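Local coordinates for UPF0303 protein YBR137W (Saccharomyces cerevisiae, PDB 4CLC), which is of unknown function but belongs to the UPF0303 family and is probably related to haem-degrading HbpS-like proteins, at residues G129-I134 / Y143-I148. Residues are numbered along the deposited sequence; the frame is centred on the assembly and turned at random.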
# COMPACT_ATOMS: atom_id res chain seq x y z
N GLY D 129 9.72 -21.70 18.81
CA GLY D 129 9.20 -21.54 20.16
C GLY D 129 9.78 -20.36 20.92
O GLY D 129 10.73 -19.72 20.48
N GLY D 130 9.28 -20.14 22.13
CA GLY D 130 9.67 -19.01 22.96
C GLY D 130 8.62 -17.97 23.33
O GLY D 130 8.87 -17.13 24.19
N ALA D 131 7.43 -18.06 22.73
CA ALA D 131 6.33 -17.19 23.09
C ALA D 131 5.28 -17.97 23.83
O ALA D 131 4.59 -18.80 23.23
CB ALA D 131 5.72 -16.55 21.86
N VAL D 132 5.13 -17.70 25.11
CA VAL D 132 4.16 -18.41 25.92
C VAL D 132 3.15 -17.42 26.47
O VAL D 132 3.51 -16.42 27.08
CB VAL D 132 4.85 -19.18 27.09
CG1 VAL D 132 3.82 -19.76 28.04
CG2 VAL D 132 5.74 -20.27 26.54
N LEU D 133 1.88 -17.68 26.23
CA LEU D 133 0.84 -16.86 26.80
C LEU D 133 0.88 -16.93 28.32
O LEU D 133 1.29 -17.95 28.89
CB LEU D 133 -0.53 -17.29 26.28
CG LEU D 133 -0.77 -17.12 24.79
CD1 LEU D 133 -2.06 -17.80 24.38
CD2 LEU D 133 -0.82 -15.66 24.45
N ILE D 134 0.46 -15.84 28.96
CA ILE D 134 0.28 -15.80 30.40
C ILE D 134 -1.20 -15.90 30.70
O ILE D 134 -1.96 -14.94 30.49
CB ILE D 134 0.83 -14.49 31.01
CG1 ILE D 134 2.30 -14.30 30.69
CG2 ILE D 134 0.62 -14.50 32.52
CD1 ILE D 134 2.87 -13.04 31.30
N TYR D 143 -3.90 -13.16 30.19
CA TYR D 143 -3.49 -11.84 30.66
C TYR D 143 -2.61 -11.15 29.62
O TYR D 143 -2.79 -9.98 29.29
CB TYR D 143 -2.71 -11.95 31.98
CG TYR D 143 -3.55 -11.97 33.23
CD1 TYR D 143 -4.69 -11.21 33.33
CD2 TYR D 143 -3.19 -12.77 34.33
CE1 TYR D 143 -5.47 -11.22 34.48
CE2 TYR D 143 -3.96 -12.80 35.47
CZ TYR D 143 -5.10 -12.01 35.54
OH TYR D 143 -5.89 -12.00 36.65
N ALA D 144 -1.63 -11.89 29.13
CA ALA D 144 -0.55 -11.31 28.36
C ALA D 144 0.19 -12.42 27.63
O ALA D 144 -0.29 -13.53 27.55
CB ALA D 144 0.39 -10.55 29.27
N CYS D 145 1.34 -12.09 27.07
CA CYS D 145 2.16 -13.08 26.43
C CYS D 145 3.62 -12.81 26.83
O CYS D 145 4.10 -11.66 26.80
CB CYS D 145 1.95 -13.05 24.91
SG CYS D 145 3.03 -14.13 23.93
N LEU D 146 4.32 -13.87 27.23
CA LEU D 146 5.73 -13.79 27.55
C LEU D 146 6.51 -14.35 26.37
O LEU D 146 6.19 -15.42 25.88
CB LEU D 146 6.01 -14.58 28.83
CG LEU D 146 7.40 -15.12 29.10
CD1 LEU D 146 8.39 -14.00 29.17
CD2 LEU D 146 7.36 -15.86 30.40
N THR D 147 7.52 -13.62 25.91
CA THR D 147 8.25 -14.03 24.73
C THR D 147 9.75 -13.91 24.92
O THR D 147 10.25 -12.83 25.24
CB THR D 147 7.87 -13.22 23.49
OG1 THR D 147 6.46 -13.33 23.25
CG2 THR D 147 8.62 -13.72 22.29
N ILE D 148 10.45 -15.01 24.70
CA ILE D 148 11.89 -15.05 24.88
C ILE D 148 12.50 -15.34 23.53
O ILE D 148 11.88 -15.99 22.69
CB ILE D 148 12.28 -16.11 25.91
CG1 ILE D 148 11.64 -15.77 27.26
CG2 ILE D 148 13.78 -16.20 26.07
CD1 ILE D 148 11.94 -16.76 28.34
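Val132 and Leu146 form a hydrogen-bonded antiparallel pair: Val132 N gives its hydrogen to Leu146 O, 2.6 Å away, and Leu146 N returns a bond to Val132 O. Ile148 N reaches Gly130 O at one end, while near the other Ile134 N meets Ala144 O at 2.8 Å. Ile134 O then faces two backbone donors, a weak bond from Tyr143 N and a longer, weak one from Ala144 N (3.4 Å), so Tyr143 and Ala144 both lie opposite Ile134, a classic beta bulge. Ala131 and Leu133 share one face with Thr147 and Cys145. Here Thr147 OG1 lies 3.6 Å from Ala131 CB; chi1 -58° puts OG1 beside the backbone N and the methyl CG2 anti to it, and CG2 too lies near Ala131 CB. Replacing Thr147 by an alanine removes OG1 and CG2 and would probably leave a gap beside Ala131 CB. Leu133 CD2 meets Cys145 CB at 3.8 Å. On the opposite face the extended Ile134 side chain (chi2 -179°) runs alongside its neighbours, CG1 near Leu146 CB and CD1 4.1 Å from Ala144 CB. Helix 84-98 packs on the Ala131, Leu133 and Thr147 face, helices 153-168 and 36-53 on that of Val132, Ile134 and Leu146. At the entry to the hairpin, Lys91 NZ hydrogen-bonds to both Gly129 O and Ile148 O, bridging the two segments. The contact is a buried antiparallel beta hairpin in the middle of a mixed sheet with helices on both faces, an alpha/beta/alpha layering consistent with the HbpS-like family.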